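Local coordinates for protein uricase (Arthrobacter globiformis, PDB 2YZC) that catalyses the oxidation of uric acid by molecular oxygen to 5-hydroxyisourate, a step on the way to (S)-allantoin, at residues 71-74 with 75-79; 86-89 with 90-94; 115-118 with 119-122; 30-34 with 35-39. One frame throughout, in Å; residues are numbered along the deposited sequence.

Contact 1 of 4, residues 71-74 with 75-79; sequences KNTV and YAFAR
Thr73 lays its methyl over the face of the Phe77 ring one helical turn on: CG2 stands 3.9 Å from the ring centroid and only 11° off the ring normal, a CH-pi contact centred on the ring. The two side chains run alongside each other. With CG2 anti to the backbone N, the methyl is turned to the ring and OG1 is left beside the backbone N, where it bonds to Thr69 O. On another side of the helix, Lys71 and Tyr75 make a slighter contact, CG of Lys71 lying 3.8 Å from CE2 of Tyr75. The lysine chain bends at chi3 (67°), and its NZ forms a salt bridge with Asp68, a residue that probably binds urate. Backbone bonds join the same turns: Ala76 N to Asn72 O and Phe77 N to Thr73 O are both 2.9 Å, whereas Tyr75 N to Lys71 O is weak at 3.4 Å. Asn72 ND2 is held by Tyr171 O and Thr173 OG1 of a third subunit. Helix 67-78 packs on two elements of its own chain, Thr73 and Phe77 on helix 85-99 and Lys71, Tyr75 and Ala78 on strand 13-31.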
loop_
_atom_site.group_PDB
_atom_site.type_symbol
_atom_site.label_atom_id
_atom_site.label_comp_id
_atom_site.label_asym_id
_atom_site.label_seq_id
_atom_site.Cartn_x
_atom_site.Cartn_y
_atom_site.Cartn_z
ATOM N N LYS A 71 2.344 -8.182 -24.605
ATOM C CA LYS A 71 1.150 -8.418 -23.801
ATOM C C LYS A 71 0.170 -9.327 -24.544
ATOM O O LYS A 71 -0.382 -10.259 -23.963
ATOM C CB LYS A 71 0.458 -7.093 -23.472
ATOM C CG LYS A 71 -0.869 -7.268 -22.749
ATOM C CD LYS A 71 -1.705 -5.997 -22.790
ATOM C CE LYS A 71 -2.155 -5.678 -24.213
ATOM N NZ LYS A 71 -3.062 -4.497 -24.251
ATOM N N ASN A 72 -0.058 -9.047 -25.825
ATOM C CA ASN A 72 -0.974 -9.863 -26.621
ATOM C C ASN A 72 -0.508 -11.314 -26.689
ATOM O O ASN A 72 -1.318 -12.240 -26.647
ATOM C CB ASN A 72 -1.091 -9.325 -28.054
ATOM C CG ASN A 72 -1.808 -7.995 -28.128
ATOM O OD1 ASN A 72 -2.596 -7.650 -27.248
ATOM N ND2 ASN A 72 -1.558 -7.249 -29.196
ATOM N N THR A 73 0.802 -11.503 -26.802
ATOM C CA THR A 73 1.370 -12.842 -26.899
ATOM C C THR A 73 1.090 -13.659 -25.643
ATOM O O THR A 73 0.832 -14.860 -25.723
ATOM C CB THR A 73 2.885 -12.771 -27.164
ATOM O OG1 THR A 73 3.122 -11.960 -28.325
ATOM C CG2 THR A 73 3.448 -14.159 -27.411
ATOM N N VAL A 74 1.132 -13.005 -24.484
ATOM C CA VAL A 74 0.844 -13.678 -23.217
ATOM C C VAL A 74 -0.581 -14.243 -23.228
ATOM O O VAL A 74 -0.807 -15.403 -22.881
ATOM C CB VAL A 74 0.984 -12.702 -22.027
ATOM C CG1 VAL A 74 0.479 -13.354 -20.743
ATOM C CG2 VAL A 74 2.442 -12.292 -21.871
ATOM N N TYR A 75 -1.546 -13.423 -23.629
ATOM C CA TYR A 75 -2.932 -13.882 -23.666
ATOM C C TYR A 75 -3.151 -14.944 -24.749
ATOM O O TYR A 75 -3.862 -15.923 -24.530
ATOM C CB TYR A 75 -3.876 -12.691 -23.872
ATOM C CG TYR A 75 -3.979 -11.797 -22.652
ATOM C CD1 TYR A 75 -4.450 -12.301 -21.440
ATOM C CD2 TYR A 75 -3.581 -10.458 -22.699
ATOM C CE1 TYR A 75 -4.520 -11.503 -20.301
ATOM C CE2 TYR A 75 -3.647 -9.642 -21.559
ATOM C CZ TYR A 75 -4.115 -10.175 -20.369
ATOM O OH TYR A 75 -4.177 -9.395 -19.242
ATOM N N ALA A 76 -2.538 -14.757 -25.914
ATOM C CA ALA A 76 -2.683 -15.721 -27.001
ATOM C C ALA A 76 -2.140 -17.079 -26.568
ATOM O O ALA A 76 -2.756 -18.112 -26.831
ATOM C CB ALA A 76 -1.941 -15.236 -28.252
ATOM N N PHE A 77 -0.995 -17.081 -25.893
ATOM C CA PHE A 77 -0.414 -18.337 -25.450
ATOM C C PHE A 77 -1.234 -18.980 -24.342
ATOM O O PHE A 77 -1.303 -20.205 -24.261
ATOM C CB PHE A 77 1.036 -18.143 -24.974
ATOM C CG PHE A 77 2.047 -18.069 -26.094
ATOM C CD1 PHE A 77 3.409 -18.177 -25.821
ATOM C CD2 PHE A 77 1.645 -17.890 -27.417
ATOM C CE1 PHE A 77 4.356 -18.110 -26.845
ATOM C CE2 PHE A 77 2.584 -17.821 -28.450
ATOM C CZ PHE A 77 3.942 -17.932 -28.163
ATOM N N ALA A 78 -1.869 -18.159 -23.504
ATOM C CA ALA A 78 -2.672 -18.680 -22.398
ATOM C C ALA A 78 -3.849 -19.502 -22.910
ATOM O O ALA A 78 -4.292 -20.435 -22.250
ATOM C CB ALA A 78 -3.176 -17.534 -21.521
ATOM N N ARG A 79 -4.347 -19.150 -24.091
ATOM C CA ARG A 79 -5.469 -19.861 -24.700
ATOM C C ARG A 79 -5.219 -21.360 -24.857
ATOM O O ARG A 79 -6.147 -22.159 -24.741
ATOM C CB ARG A 79 -5.789 -19.258 -26.074
ATOM C CG ARG A 79 -6.820 -20.042 -26.878
ATOM C CD ARG A 79 -8.197 -20.038 -26.215
ATOM N NE ARG A 79 -9.188 -20.727 -27.044
ATOM C CZ ARG A 79 -9.417 -22.037 -27.009
ATOM N NH1 ARG A 79 -8.731 -22.816 -26.179
ATOM N NH2 ARG A 79 -10.325 -22.575 -27.813
#

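Contact 2 of 4, residues 86-89 with 90-94; sequences EEFL and LRLGK
Phe88 and Leu92, one turn apart, meet through a leucine methyl set over the phenyl face: Leu92 CD1 lies 4.2 Å from the centroid of the Phe88 ring, 27° off its normal, and comes within 3.8 Å of Phe88 CE2. The phenylalanine has CG anti to its backbone N (chi1 -177°), while the leucine has CG beside its own N, and these settings bring ring and methyl together. The main-chain N-H groups of residues 90 to 94 all donate in i to i+4 bonds. Leu90 N donates to Glu86 O at 3.0 Å, Arg91 N to Glu87 O at 3.2 Å and Leu92 N to Phe88 O at 3.2 Å. Gly93 N to Leu89 O is the shortest and straightest of the four, 2.8 Å with 172° at the hydrogen. Lys94 N continues the series to Leu90 O.

The polar ends of Glu86, Glu87 and Arg91 find partners outside residues 86-94. Glu86, although buried, has its OE1 in a salt bridge with Arg133 NH2, which probably favours the ionised carboxylate. OE2 of Glu87 bonds to Thr84 OG1 near the start of the helix. Arg91, extended from CG to NE, carries NH1 to Asp80 OD2 in a salt bridge and also makes a cation-pi contact with Phe77. Leu90 instead packs on Gln144 and Leu137 of strands 143-157 and 131-140. The arrangement is that of an amphipathic helix laid across an antiparallel sheet, as in the tunnelling-fold (T-fold) modules of uricase, with Phe88 and Leu92 facing helix 67-78.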
loop_
_atom_site.group_PDB
_atom_site.type_symbol
_atom_site.label_atom_id
_atom_site.label_comp_id
_atom_site.label_asym_id
_atom_site.label_seq_id
_atom_site.Cartn_x
_atom_site.Cartn_y
_atom_site.Cartn_z
ATOM N N GLU A 86 5.959 -22.073 -14.578
ATOM C CA GLU A 86 7.290 -22.121 -15.170
ATOM C C GLU A 86 7.247 -22.551 -16.636
ATOM O O GLU A 86 7.964 -22.003 -17.472
ATOM C CB GLU A 86 8.202 -23.056 -14.367
ATOM C CG GLU A 86 8.554 -22.514 -12.993
ATOM C CD GLU A 86 7.618 -22.998 -11.890
ATOM O OE1 GLU A 86 6.411 -23.200 -12.152
ATOM O OE2 GLU A 86 8.099 -23.167 -10.746
ATOM N N GLU A 87 6.409 -23.527 -16.957
ATOM C CA GLU A 87 6.309 -23.985 -18.337
ATOM C C GLU A 87 5.677 -22.924 -19.232
ATOM O O GLU A 87 5.980 -22.842 -20.423
ATOM C CB GLU A 87 5.526 -25.298 -18.389
ATOM C CG GLU A 87 6.305 -26.440 -17.751
ATOM C CD GLU A 87 5.462 -27.665 -17.495
ATOM O OE1 GLU A 87 5.058 -28.329 -18.473
ATOM O OE2 GLU A 87 5.200 -27.958 -16.310
ATOM N N PHE A 88 4.810 -22.100 -18.658
ATOM C CA PHE A 88 4.182 -21.030 -19.422
ATOM C C PHE A 88 5.268 -20.017 -19.775
ATOM O O PHE A 88 5.358 -19.557 -20.912
ATOM C CB PHE A 88 3.091 -20.345 -18.594
ATOM C CG PHE A 88 2.339 -19.274 -19.341
ATOM C CD1 PHE A 88 1.666 -19.572 -20.526
ATOM C CD2 PHE A 88 2.283 -17.973 -18.850
ATOM C CE1 PHE A 88 0.946 -18.585 -21.212
ATOM C CE2 PHE A 88 1.567 -16.980 -19.524
ATOM C CZ PHE A 88 0.895 -17.289 -20.710
ATOM N N LEU A 89 6.102 -19.678 -18.794
ATOM C CA LEU A 89 7.167 -18.714 -19.028
ATOM C C LEU A 89 8.173 -19.244 -20.052
ATOM O O LEU A 89 8.679 -18.485 -20.885
ATOM C CB LEU A 89 7.884 -18.381 -17.714
ATOM C CG LEU A 89 7.057 -17.703 -16.614
ATOM C CD1 LEU A 89 7.936 -17.477 -15.391
ATOM C CD2 LEU A 89 6.493 -16.379 -17.116
ATOM N N LEU A 90 8.460 -20.541 -19.988
ATOM C CA LEU A 90 9.405 -21.154 -20.923
ATOM C C LEU A 90 8.911 -21.022 -22.362
ATOM O O LEU A 90 9.694 -20.762 -23.282
ATOM C CB LEU A 90 9.621 -22.629 -20.564
ATOM C CG LEU A 90 10.535 -22.884 -19.355
ATOM C CD1 LEU A 90 10.401 -24.324 -18.873
ATOM C CD2 LEU A 90 11.977 -22.587 -19.754
ATOM N N ARG A 91 7.610 -21.188 -22.559
ATOM C CA ARG A 91 7.062 -21.060 -23.897
ATOM C C ARG A 91 7.242 -19.629 -24.399
ATOM O O ARG A 91 7.668 -19.408 -25.535
ATOM C CB ARG A 91 5.581 -21.433 -23.917
ATOM C CG ARG A 91 5.011 -21.413 -25.325
ATOM C CD ARG A 91 3.526 -21.703 -25.380
ATOM N NE ARG A 91 3.057 -21.594 -26.760
ATOM C CZ ARG A 91 1.784 -21.628 -27.134
ATOM N NH1 ARG A 91 0.826 -21.769 -26.230
ATOM N NH2 ARG A 91 1.471 -21.518 -28.419
ATOM N N LEU A 92 6.925 -18.658 -23.546
ATOM C CA LEU A 92 7.058 -17.249 -23.906
ATOM C C LEU A 92 8.504 -16.890 -24.233
ATOM O O LEU A 92 8.785 -16.273 -25.261
ATOM C CB LEU A 92 6.561 -16.357 -22.759
ATOM C CG LEU A 92 5.044 -16.249 -22.587
ATOM C CD1 LEU A 92 4.698 -15.637 -21.232
ATOM C CD2 LEU A 92 4.478 -15.411 -23.730
ATOM N N GLY A 93 9.416 -17.275 -23.347
ATOM C CA GLY A 93 10.821 -16.977 -23.552
ATOM C C GLY A 93 11.374 -17.531 -24.848
ATOM O O GLY A 93 12.068 -16.828 -25.584
ATOM N N LYS A 94 11.080 -18.795 -25.131
ATOM C CA LYS A 94 11.569 -19.417 -26.356
ATOM C C LYS A 94 10.981 -18.727 -27.579
ATOM O O LYS A 94 11.665 -18.550 -28.587
ATOM C CB LYS A 94 11.213 -20.903 -26.382
ATOM C CG LYS A 94 11.857 -21.720 -25.275
ATOM C CD LYS A 94 11.393 -23.168 -25.346
ATOM C CE LYS A 94 11.880 -23.971 -24.157
ATOM N NZ LYS A 94 11.328 -25.359 -24.169
#

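Contact 3 of 4, residues 115-118 with 119-122; sequences WDRI and NDHD
Arg117 reaches along the turn that follows its strand and grips the main chain beyond it: NH1 donates to His121 O at 3.0 Å, in the carbonyl plane and on a lone pair, with the acceptor 18° out of the guanidinium plane. A second, weak bond runs from the same NH1 to Asp122 O at 3.2 Å. The aliphatic part is close too, Arg117 CD lying 3.3 Å from His121 O. This reach follows from a chain extended from CG to NE (chi2 180°). Between strands 103-117 and 124-129 the backbone reverses in a type I' turn from Ile118 to His121, closed by His121 N to Ile118 O at 2.8 Å, the donor standing above the carbonyl plane. Ile118, the buried residue here, packs on Leu211 of a second subunit.

The outer side is looser. Asn119 and Asp120 are exposed, and a water bridges the turn, donating to Arg117 O and accepting from Asp120 N, both at 2.9 Å. Asp120 meets the arginine only obliquely, OD1 staying 4.0 Å from Arg117 CD; its salt bridge is to Arg36 instead.

Arg117 NH2 bonds to Glu38 OE2 and His37 O, while Arg36 pairs with Asp120 and Asp122. A leucine in place of Arg117 would probably leave the carbonyl of His121 without this donor and Glu38 without its salt-bridge partner, letting the turn shift. Three carbonyls and three carboxylates surround the close Arg117-Arg36 pair, and probably offset its like charges, tying this turn to the neighbouring hairpin electrostatically.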
loop_
_atom_site.group_PDB
_atom_site.type_symbol
_atom_site.label_atom_id
_atom_site.label_comp_id
_atom_site.label_asym_id
_atom_site.label_seq_id
_atom_site.Cartn_x
_atom_site.Cartn_y
_atom_site.Cartn_z
ATOM N N TRP A 115 -6.099 -20.159 -5.229
ATOM C CA TRP A 115 -7.533 -20.142 -4.999
ATOM C C TRP A 115 -7.977 -21.492 -4.440
ATOM O O TRP A 115 -7.423 -22.537 -4.793
ATOM C CB TRP A 115 -8.294 -19.890 -6.306
ATOM C CG TRP A 115 -8.142 -18.508 -6.873
ATOM C CD1 TRP A 115 -7.125 -18.047 -7.661
ATOM C CD2 TRP A 115 -9.042 -17.408 -6.694
ATOM N NE1 TRP A 115 -7.338 -16.730 -7.986
ATOM C CE2 TRP A 115 -8.507 -16.311 -7.408
ATOM C CE3 TRP A 115 -10.250 -17.242 -6.001
ATOM C CZ2 TRP A 115 -9.138 -15.062 -7.449
ATOM C CZ3 TRP A 115 -10.878 -15.996 -6.042
ATOM C CH2 TRP A 115 -10.319 -14.924 -6.761
ATOM N N ASP A 116 -8.973 -21.458 -3.565
ATOM C CA ASP A 116 -9.537 -22.671 -2.985
ATOM C C ASP A 116 -11.002 -22.708 -3.397
ATOM O O ASP A 116 -11.622 -21.662 -3.568
ATOM C CB ASP A 116 -9.458 -22.641 -1.456
ATOM C CG ASP A 116 -8.034 -22.566 -0.948
ATOM O OD1 ASP A 116 -7.185 -23.335 -1.446
ATOM O OD2 ASP A 116 -7.770 -21.747 -0.046
ATOM N N ARG A 117 -11.554 -23.904 -3.566
ATOM C CA ARG A 117 -12.962 -24.022 -3.924
ATOM C C ARG A 117 -13.788 -23.697 -2.692
ATOM O O ARG A 117 -13.344 -23.917 -1.565
ATOM C CB ARG A 117 -13.299 -25.448 -4.375
ATOM C CG ARG A 117 -12.663 -25.875 -5.683
ATOM C CD ARG A 117 -13.054 -27.309 -6.047
ATOM N NE ARG A 117 -12.311 -27.757 -7.220
ATOM C CZ ARG A 117 -12.581 -27.379 -8.467
ATOM N NH1 ARG A 117 -13.591 -26.554 -8.714
ATOM N NH2 ARG A 117 -11.819 -27.806 -9.464
ATOM N N ILE A 118 -14.983 -23.159 -2.906
ATOM C CA ILE A 118 -15.879 -22.848 -1.801
ATOM C C ILE A 118 -16.710 -24.114 -1.591
ATOM O O ILE A 118 -17.490 -24.497 -2.459
ATOM C CB ILE A 118 -16.818 -21.668 -2.143
ATOM C CG1 ILE A 118 -16.000 -20.381 -2.332
ATOM C CG2 ILE A 118 -17.867 -21.505 -1.041
ATOM C CD1 ILE A 118 -16.820 -19.164 -2.760
ATOM N N ASN A 119 -16.523 -24.775 -0.454
ATOM C CA ASN A 119 -17.252 -26.007 -0.152
ATOM C C ASN A 119 -17.195 -27.001 -1.311
ATOM O O ASN A 119 -18.209 -27.597 -1.672
ATOM C CB ASN A 119 -18.719 -25.705 0.164
ATOM C CG ASN A 119 -18.880 -24.733 1.309
ATOM O OD1 ASN A 119 -18.303 -24.915 2.380
ATOM N ND2 ASN A 119 -19.681 -23.693 1.092
ATOM N N ASP A 120 -16.013 -27.152 -1.900
ATOM C CA ASP A 120 -15.794 -28.079 -3.008
ATOM C C ASP A 120 -16.656 -27.800 -4.245
ATOM O O ASP A 120 -16.874 -28.689 -5.068
ATOM C CB ASP A 120 -16.030 -29.514 -2.523
ATOM C CG ASP A 120 -15.355 -30.547 -3.403
ATOM O OD1 ASP A 120 -14.148 -30.384 -3.689
ATOM O OD2 ASP A 120 -16.026 -31.525 -3.801
ATOM N N HIS A 121 -17.132 -26.565 -4.376
ATOM C CA HIS A 121 -17.971 -26.163 -5.506
ATOM C C HIS A 121 -17.237 -26.332 -6.841
ATOM O O HIS A 121 -16.021 -26.167 -6.912
ATOM C CB HIS A 121 -18.406 -24.704 -5.324
ATOM C CG HIS A 121 -19.570 -24.303 -6.177
ATOM N ND1 HIS A 121 -19.466 -24.108 -7.537
ATOM C CD2 HIS A 121 -20.868 -24.081 -5.861
ATOM C CE1 HIS A 121 -20.652 -23.784 -8.024
ATOM N NE2 HIS A 121 -21.519 -23.760 -7.027
ATOM N N ASP A 122 -17.983 -26.658 -7.893
ATOM C CA ASP A 122 -17.407 -26.859 -9.220
ATOM C C ASP A 122 -16.866 -25.592 -9.876
ATOM O O ASP A 122 -15.930 -25.664 -10.673
ATOM C CB ASP A 122 -18.438 -27.493 -10.161
ATOM C CG ASP A 122 -18.641 -28.979 -9.898
ATOM O OD1 ASP A 122 -19.612 -29.546 -10.443
ATOM O OD2 ASP A 122 -17.831 -29.583 -9.158
HETATM O O HOH W 1 -13.427 -26.693 -0.775
#

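Contact 4 of 4, residues 30-34 with 35-39; sequences VTRNT and ARHEI
Arg32 CB sits over one face of the His37 imidazole, 3.5 Å from the ring centroid, a CH-pi contact displaced toward the rim. The arginine's CG lies between backbone N and carbonyl carbon (chi1 53°), its chain then bends at chi3, and the guanidinium turns one face to the ring, offset toward its rim, with Arg32 NE 3.6 Å from His37 CE1 and the planes 40° apart. At the ring's edge, in plane, Thr34 O approaches His37 CD2 at 3.4 Å. An alanine at His37 is likely to open a gap beneath Arg32 and leave Ser158 of a second subunit without the imidazole ND1 it bonds.

Main-chain bonds form the end of the antiparallel beta hairpin of strands 13-31 and 38-50: Thr31 and Glu38 are a hydrogen-bonded pair, in which Thr31 N to Glu38 O is 2.9 Å and Glu38 N to Thr31 O 3.0 Å. Val30 and Ile39 form the adjoining non-hydrogen-bonded pair.

Apolar packing accompanies this pair, Val30 CG2 touching Ile39 CD1 at 3.6 Å.

Water serves the loop, one molecule accepting from Thr34 N at 2.9 Å and donating to Arg36 O. Another joins Thr31 OG1 to Glu38 O, the latter bond weak. Among the charged groups, Arg32 NH2 forms a salt bridge with Asp179 of the second subunit.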
loop_
_atom_site.group_PDB
_atom_site.type_symbol
_atom_site.label_atom_id
_atom_site.label_comp_id
_atom_site.label_asym_id
_atom_site.label_seq_id
_atom_site.Cartn_x
_atom_site.Cartn_y
_atom_site.Cartn_z
ATOM N N VAL A 30 -9.187 -19.922 -17.164
ATOM C CA VAL A 30 -10.168 -20.855 -16.641
ATOM C C VAL A 30 -10.163 -22.114 -17.497
ATOM O O VAL A 30 -10.206 -22.038 -18.725
ATOM C CB VAL A 30 -11.602 -20.265 -16.666
ATOM C CG1 VAL A 30 -12.590 -21.298 -16.137
ATOM C CG2 VAL A 30 -11.665 -18.997 -15.829
ATOM N N THR A 31 -10.080 -23.268 -16.848
ATOM C CA THR A 31 -10.119 -24.535 -17.560
ATOM C C THR A 31 -11.540 -25.033 -17.352
ATOM O O THR A 31 -11.949 -25.283 -16.220
ATOM C CB THR A 31 -9.133 -25.564 -16.967
ATOM O OG1 THR A 31 -7.794 -25.075 -17.098
ATOM C CG2 THR A 31 -9.243 -26.897 -17.701
ATOM N N ARG A 32 -12.307 -25.148 -18.428
ATOM C CA ARG A 32 -13.681 -25.611 -18.298
ATOM C C ARG A 32 -14.083 -26.654 -19.337
ATOM O O ARG A 32 -15.112 -26.522 -19.999
ATOM C CB ARG A 32 -14.652 -24.421 -18.339
ATOM C CG ARG A 32 -14.486 -23.505 -19.542
ATOM C CD ARG A 32 -15.817 -22.866 -19.929
ATOM N NE ARG A 32 -16.287 -21.880 -18.962
ATOM C CZ ARG A 32 -17.522 -21.384 -18.942
ATOM N NH1 ARG A 32 -17.863 -20.486 -18.033
ATOM N NH2 ARG A 32 -18.423 -21.798 -19.821
ATOM N N ASN A 33 -13.268 -27.695 -19.470
ATOM C CA ASN A 33 -13.557 -28.773 -20.410
ATOM C C ASN A 33 -14.751 -29.535 -19.849
ATOM O O ASN A 33 -15.649 -29.944 -20.585
ATOM C CB ASN A 33 -12.356 -29.711 -20.533
ATOM C CG ASN A 33 -11.082 -28.976 -20.890
ATOM O OD1 ASN A 33 -10.619 -28.114 -20.142
ATOM N ND2 ASN A 33 -10.504 -29.312 -22.038
ATOM N N THR A 34 -14.745 -29.717 -18.533
ATOM C CA THR A 34 -15.821 -30.405 -17.837
ATOM C C THR A 34 -16.482 -29.398 -16.908
ATOM O O THR A 34 -16.050 -28.248 -16.826
ATOM C CB THR A 34 -15.290 -31.579 -16.991
ATOM O OG1 THR A 34 -14.375 -31.084 -16.005
ATOM C CG2 THR A 34 -14.581 -32.594 -17.876
ATOM N N ALA A 35 -17.526 -29.829 -16.210
ATOM C CA ALA A 35 -18.239 -28.955 -15.287
ATOM C C ALA A 35 -17.358 -28.572 -14.098
ATOM O O ALA A 35 -17.649 -27.618 -13.381
ATOM C CB ALA A 35 -19.505 -29.645 -14.799
ATOM N N ARG A 36 -16.282 -29.325 -13.900
ATOM C CA ARG A 36 -15.343 -29.093 -12.803
ATOM C C ARG A 36 -14.280 -28.090 -13.269
ATOM O O ARG A 36 -13.234 -28.486 -13.778
ATOM C CB ARG A 36 -14.677 -30.421 -12.425
ATOM C CG ARG A 36 -13.813 -30.402 -11.176
ATOM C CD ARG A 36 -14.650 -30.257 -9.912
ATOM N NE ARG A 36 -13.888 -30.626 -8.721
ATOM C CZ ARG A 36 -14.316 -30.456 -7.474
ATOM N NH1 ARG A 36 -15.507 -29.917 -7.245
ATOM N NH2 ARG A 36 -13.551 -30.824 -6.457
ATOM N N HIS A 37 -14.554 -26.799 -13.095
ATOM C CA HIS A 37 -13.627 -25.751 -13.522
ATOM C C HIS A 37 -12.358 -25.639 -12.680
ATOM O O HIS A 37 -12.354 -25.946 -11.490
ATOM C CB HIS A 37 -14.326 -24.381 -13.524
ATOM C CG HIS A 37 -15.439 -24.259 -14.519
ATOM N ND1 HIS A 37 -16.061 -23.059 -14.791
ATOM C CD2 HIS A 37 -16.062 -25.187 -15.285
ATOM C CE1 HIS A 37 -17.018 -23.252 -15.681
ATOM N NE2 HIS A 37 -17.039 -24.534 -15.998
ATOM N N GLU A 38 -11.284 -25.192 -13.321
ATOM C CA GLU A 38 -9.999 -24.978 -12.663
ATOM C C GLU A 38 -9.613 -23.525 -12.934
ATOM O O GLU A 38 -9.952 -22.969 -13.987
ATOM C CB GLU A 38 -8.915 -25.898 -13.237
ATOM C CG GLU A 38 -9.179 -27.392 -13.093
ATOM C CD GLU A 38 -9.405 -27.820 -11.656
ATOM O OE1 GLU A 38 -8.680 -27.336 -10.759
ATOM O OE2 GLU A 38 -10.307 -28.654 -11.419
ATOM N N ILE A 39 -8.898 -22.922 -11.990
ATOM C CA ILE A 39 -8.469 -21.532 -12.107
ATOM C C ILE A 39 -6.959 -21.365 -11.962
ATOM O O ILE A 39 -6.355 -21.900 -11.035
ATOM C CB ILE A 39 -9.129 -20.647 -11.010
ATOM C CG1 ILE A 39 -10.652 -20.683 -11.141
ATOM C CG2 ILE A 39 -8.614 -19.209 -11.113
ATOM C CD1 ILE A 39 -11.172 -20.117 -12.441
HETATM O O HOH W 2 -6.917 -23.044 -15.536
HETATM O O HOH W 3 -12.719 -28.704 -16.739
#

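Overall arrangement
The four contacts fall into two touching pairs. Contacts 1 and 2, centres 11 Å apart, lie on consecutive helices that pack together, with Phe77 CD1 3.6 Å from Leu92 CD2. Contacts 3 and 4, centres 12 Å apart, are loops at the ends of neighbouring strands, and they touch where Asp122 CB lies 3.3 Å from Ala35 O. Between the pairs nothing touches; contacts 1 and 4 come nearest, about 7 Å between closest atoms. Contact 1 is nearest the active site: the Lys71 side chain is about 4 Å from that of Lys22, a probable charge-relay residue, and about 8 Å from bound allantoate. Contacts 3 and 4 lie away from that site. Contacts 1, 3 and 4 all touch the second subunit.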